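Local coordinates for glyoxalase family protein (Bacillus cereus, PDB 1ZSW) that binds a zinc ion and belongs to the glyoxalase (vicinal oxygen chelate) family, probably as a metal-dependent enzyme whose reaction is not established, at residues H32-V37 with G242-L247; V184-R189 with I291-A296. All blocks are in the same frame, centred on the assembly; numbering follows the deposited sequence. Where two conformers were deposited one is given.

Contact 1: residues H32-V37 with G242-L247; sequences HHISMV and GSIHHL. With ZN (zinc ion), chain B.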
# COMPACT_ATOMS: atom_id res chain seq x y z
N HIS A 32 5.66 -0.42 1.09
CA HIS A 32 6.12 0.16 -0.20
C HIS A 32 4.95 0.77 -0.97
O HIS A 32 4.97 1.94 -1.32
CB HIS A 32 6.84 -0.92 -1.02
CG HIS A 32 7.54 -0.41 -2.24
ND1 HIS A 32 6.87 -0.05 -3.39
CD2 HIS A 32 8.86 -0.24 -2.50
CE1 HIS A 32 7.74 0.31 -4.32
NE2 HIS A 32 8.96 0.23 -3.79
N HIS A 33 3.92 -0.04 -1.21
CA HIS A 33 2.71 0.44 -1.85
C HIS A 33 1.62 -0.54 -1.59
O HIS A 33 1.88 -1.62 -1.03
CB HIS A 33 2.88 0.63 -3.38
CG HIS A 33 3.16 -0.63 -4.15
ND1 HIS A 33 4.45 -1.10 -4.36
CD2 HIS A 33 2.34 -1.48 -4.83
CE1 HIS A 33 4.40 -2.20 -5.09
NE2 HIS A 33 3.13 -2.45 -5.40
N ILE A 34 0.40 -0.18 -1.98
CA ILE A 34 -0.73 -1.09 -1.84
C ILE A 34 -1.57 -0.92 -3.09
O ILE A 34 -1.68 0.20 -3.58
CB ILE A 34 -1.51 -0.80 -0.51
CG1 ILE A 34 -2.57 -1.86 -0.19
CG2 ILE A 34 -2.02 0.66 -0.45
CD1 ILE A 34 -2.89 -1.89 1.34
N SER A 35 -2.06 -2.03 -3.63
CA SER A 35 -2.74 -2.04 -4.94
C SER A 35 -4.14 -2.60 -4.84
O SER A 35 -4.32 -3.59 -4.15
CB SER A 35 -1.93 -2.84 -5.97
OG SER A 35 -0.69 -2.11 -6.17
N MET A 36 -5.06 -1.99 -5.59
CA MET A 36 -6.52 -2.18 -5.47
C MET A 36 -7.14 -2.29 -6.85
O MET A 36 -6.50 -2.04 -7.88
CB MET A 36 -7.12 -0.94 -4.79
CG MET A 36 -6.99 -0.86 -3.27
SD MET A 36 -5.33 -0.55 -2.67
CE MET A 36 -5.12 1.17 -3.13
N VAL A 37 -8.40 -2.70 -6.88
CA VAL A 37 -9.18 -2.77 -8.11
C VAL A 37 -10.28 -1.71 -8.06
O VAL A 37 -10.99 -1.61 -7.05
CB VAL A 37 -9.80 -4.15 -8.23
CG1 VAL A 37 -10.79 -4.25 -9.42
CG2 VAL A 37 -8.69 -5.22 -8.39
N GLY A 242 -13.12 -2.12 -5.37
CA GLY A 242 -12.93 -1.71 -3.98
C GLY A 242 -12.14 -2.74 -3.18
O GLY A 242 -11.92 -2.53 -1.99
N SER A 243 -11.68 -3.80 -3.84
CA SER A 243 -10.87 -4.80 -3.16
C SER A 243 -9.41 -4.39 -3.19
O SER A 243 -8.97 -3.64 -4.07
CB SER A 243 -11.02 -6.19 -3.80
OG SER A 243 -10.58 -6.22 -5.16
N ILE A 244 -8.67 -4.89 -2.20
CA ILE A 244 -7.23 -4.72 -2.12
C ILE A 244 -6.57 -6.01 -2.61
O ILE A 244 -6.80 -7.09 -2.05
CB ILE A 244 -6.78 -4.36 -0.68
CG1 ILE A 244 -7.44 -3.06 -0.20
CG2 ILE A 244 -5.26 -4.23 -0.66
CD1 ILE A 244 -7.48 -2.86 1.33
N HIS A 245 -5.73 -5.88 -3.64
CA HIS A 245 -5.17 -7.01 -4.33
C HIS A 245 -3.89 -7.53 -3.64
O HIS A 245 -3.73 -8.71 -3.44
CB HIS A 245 -4.92 -6.66 -5.79
CG HIS A 245 -4.35 -7.78 -6.58
ND1 HIS A 245 -3.00 -7.89 -6.82
CD2 HIS A 245 -4.93 -8.85 -7.18
CE1 HIS A 245 -2.77 -8.97 -7.54
NE2 HIS A 245 -3.92 -9.58 -7.76
N HIS A 246 -3.03 -6.61 -3.21
CA HIS A 246 -1.79 -6.99 -2.50
C HIS A 246 -1.21 -5.81 -1.74
O HIS A 246 -1.47 -4.65 -2.04
CB HIS A 246 -0.70 -7.58 -3.46
CG HIS A 246 -0.20 -6.63 -4.50
ND1 HIS A 246 -0.79 -6.50 -5.74
CD2 HIS A 246 0.90 -5.83 -4.52
CE1 HIS A 246 -0.12 -5.59 -6.44
NE2 HIS A 246 0.90 -5.16 -5.72
N LEU A 247 -0.36 -6.15 -0.77
CA LEU A 247 0.42 -5.18 -0.02
C LEU A 247 1.88 -5.45 -0.33
O LEU A 247 2.30 -6.63 -0.29
CB LEU A 247 0.21 -5.36 1.50
CG LEU A 247 1.16 -4.57 2.40
CD1 LEU A 247 0.96 -3.08 2.31
CD2 LEU A 247 1.00 -5.04 3.87
ZN ZN B . 2.55 -4.16 -6.51

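Contact 2: residues V184-R189 with I291-A296; sequences VELTVR and ILFEIA. With ZN (zinc ion), chain B.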
# COMPACT_ATOMS: atom_id res chain seq x y z
N VAL A 184 -1.78 -1.07 8.09
CA VAL A 184 -2.57 -1.79 7.05
C VAL A 184 -3.20 -2.98 7.76
O VAL A 184 -2.54 -3.64 8.50
CB VAL A 184 -1.68 -2.26 5.87
CG1 VAL A 184 -2.49 -3.13 4.92
CG2 VAL A 184 -1.15 -1.02 5.08
N GLU A 185 -4.50 -3.17 7.52
CA GLU A 185 -5.27 -4.22 8.24
C GLU A 185 -5.41 -5.47 7.37
O GLU A 185 -5.84 -5.38 6.18
CB GLU A 185 -6.66 -3.66 8.51
CG GLU A 185 -7.52 -4.54 9.39
CD GLU A 185 -8.88 -3.92 9.53
OE1 GLU A 185 -9.02 -2.98 10.38
OE2 GLU A 185 -9.80 -4.30 8.76
N LEU A 186 -5.08 -6.60 7.98
CA LEU A 186 -5.23 -7.95 7.36
C LEU A 186 -6.28 -8.69 8.19
O LEU A 186 -6.15 -8.72 9.42
CB LEU A 186 -3.90 -8.73 7.41
CG LEU A 186 -2.67 -8.01 6.82
CD1 LEU A 186 -1.44 -8.88 6.83
CD2 LEU A 186 -2.96 -7.54 5.38
N THR A 187 -7.27 -9.27 7.53
CA THR A 187 -8.32 -10.06 8.24
C THR A 187 -8.08 -11.52 7.81
O THR A 187 -8.01 -11.81 6.62
CB THR A 187 -9.72 -9.56 7.84
OG1 THR A 187 -9.87 -8.18 8.24
CG2 THR A 187 -10.82 -10.37 8.58
N VAL A 188 -7.91 -12.41 8.78
CA VAL A 188 -7.51 -13.77 8.47
C VAL A 188 -8.26 -14.82 9.30
O VAL A 188 -8.77 -14.49 10.37
CB VAL A 188 -5.98 -13.99 8.70
CG1 VAL A 188 -5.17 -13.13 7.71
CG2 VAL A 188 -5.56 -13.66 10.15
N ARG A 189 -8.31 -16.05 8.80
CA ARG A 189 -8.84 -17.19 9.61
C ARG A 189 -7.87 -17.63 10.69
O ARG A 189 -8.30 -18.02 11.81
CB ARG A 189 -9.13 -18.39 8.71
CG ARG A 189 -10.26 -18.16 7.72
CD ARG A 189 -11.64 -18.70 8.26
NE ARG A 189 -12.69 -18.60 7.24
CZ ARG A 189 -12.55 -19.05 6.00
NH1 ARG A 189 -11.45 -19.70 5.65
NH2 ARG A 189 -13.50 -18.87 5.11
N ILE A 291 -3.27 -14.35 1.78
CA ILE A 291 -2.96 -12.94 1.59
C ILE A 291 -1.76 -12.80 0.62
O ILE A 291 -0.74 -13.43 0.84
CB ILE A 291 -2.59 -12.25 2.93
CG1 ILE A 291 -3.69 -12.37 4.00
CG2 ILE A 291 -2.20 -10.79 2.70
CD1 ILE A 291 -4.96 -11.69 3.66
N LEU A 292 -1.87 -11.94 -0.38
CA LEU A 292 -0.77 -11.75 -1.35
C LEU A 292 0.10 -10.62 -0.91
O LEU A 292 -0.34 -9.47 -0.80
CB LEU A 292 -1.34 -11.45 -2.76
CG LEU A 292 -0.36 -11.34 -3.92
CD1 LEU A 292 0.39 -12.63 -4.12
CD2 LEU A 292 -1.15 -11.02 -5.19
N PHE A 293 1.36 -10.95 -0.68
CA PHE A 293 2.35 -9.96 -0.34
C PHE A 293 3.31 -9.76 -1.51
O PHE A 293 3.54 -10.70 -2.31
CB PHE A 293 3.20 -10.46 0.82
CG PHE A 293 2.57 -10.32 2.15
CD1 PHE A 293 2.06 -11.41 2.78
CD2 PHE A 293 2.55 -9.09 2.82
CE1 PHE A 293 1.52 -11.33 4.07
CE2 PHE A 293 1.98 -9.00 4.11
CZ PHE A 293 1.45 -10.14 4.71
N GLU A 294 3.87 -8.57 -1.61
CA GLU A 294 4.92 -8.32 -2.59
C GLU A 294 6.09 -7.73 -1.83
O GLU A 294 5.92 -6.96 -0.86
CB GLU A 294 4.39 -7.35 -3.63
CG GLU A 294 5.42 -6.91 -4.71
CD GLU A 294 4.86 -5.87 -5.65
OE1 GLU A 294 3.76 -5.33 -5.39
OE2 GLU A 294 5.54 -5.60 -6.67
N ILE A 295 7.30 -8.09 -2.25
CA ILE A 295 8.50 -7.51 -1.65
C ILE A 295 9.15 -6.69 -2.76
O ILE A 295 9.48 -7.25 -3.80
CB ILE A 295 9.47 -8.63 -1.18
CG1 ILE A 295 8.72 -9.61 -0.27
CG2 ILE A 295 10.67 -8.01 -0.41
CD1 ILE A 295 9.56 -10.78 0.28
N ALA A 296 9.31 -5.38 -2.56
CA ALA A 296 9.71 -4.47 -3.64
C ALA A 296 10.91 -3.64 -3.23
O ALA A 296 10.97 -3.09 -2.11
CB ALA A 296 8.56 -3.55 -4.06
ZN ZN B . 2.55 -4.16 -6.51

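Contact 1: residues H32-V37 with G242-L247
The carbonyl oxygen of Ser35 takes two backbone N-H groups from the other strand: His245 N lies 2.7 Å from Ser35 O, in the carbonyl plane, while His246 N makes a weak bond, 3.4 Å, to the same oxygen. Two consecutive residues thus face one, a classic beta bulge in this antiparallel pair, and the register slips by one before Met36 meets Ile244. In return Ser35 N donates to His246 O, 3.1 Å away and almost straight at 172°; farther along, Val37 N bonds to Ser243 O and Gly242 N to Val37 O. His33 and His246 bind zinc through NE2, each nitrogen 2.1 Å from the metal, and their imidazoles meet rim to rim with planes at 87°. In both histidines CG sits between backbone N and carbonyl carbon (chi1 64°), which lifts the ring off the sheet toward the ion. Each ring is steadied by its neighbour, as ND1 of His33 donates to ND1 of His32 and ND1 of His246 to ND1 of His245. Ser35 CB packs over one face of the His246 ring, 3.3 Å from CE1, and Ser35 OG is hydrogen-bonded to Ser85 OG. On the reverse face of the sheet, Ile34 CG1 touches Ile244 CG2 at 3.6 Å. With each ND1 engaged as a donor to the preceding histidine, NE2 is the nitrogen that coordinates zinc, in a metal site completed on the protein side by Glu294.

Contact 2: residues V184-R189 with I291-A296
The phenyl ring of Phe293 meets CD1 of Leu186, from strand 180-188, obliquely, 3.8 Å from Phe293 CZ, and carries CG2 of Ile291, from its own segment, on one face, 4.0 Å above the plane and displaced toward the rim. The other branch of the leucine, CD2, reaches Ile291 CG2 at 4.3 Å, so Leu186 bridges the ring and the isoleucine. Two residues on, Val188 crosses Ile291 at about a right angle; its CG1, anti to the carbonyl carbon (chi1 -66°), is the branch that reaches Ile291, 4.1 Å from CG1 of that residue. Leu186 and Val188 both direct their CB atoms toward segment 291-296. The backbones are not paired, since even the nearest CA atoms, those of Leu186 and Ile291, are 8.0 Å apart. Met194 of helix 191-201 touches all four side chains. One residue beyond Phe293, Glu294 sends its extended chain to the zinc ion, with OE1 2.0 Å from the metal, while OE2 is hydrogen-bonded to Ser282 OG. Phe293 of strand 292-300 and Ile291 just before it therefore pack by dispersion against a strand of the other sheet, yet the residue after Phe293 is committed to metal binding.

In the fold
Both contacts are buried, but contact 1 is strand pairing inside one sheet, whereas contact 2 is side-chain packing between two sheets. Strands 244-251 and 292-300 are neighbours in the zinc-bearing sheet, and a probable hydrogen bond from Glu294 N to Leu247 O, 2.8 Å long, ties the contacts together. Contact 1 joins the two glyoxalase-family regions of the chain and brings a histidine from each to the metal; contact 2 stays within the second region, whose Glu294 supplies the third protein ligand. Strand 180-188 also lies under contact 1, where Val184 touches Ile34 and Leu247. The zinc ligands project from one face of the shared sheet, while Ile34, Leu247 and Phe293 pack on the other.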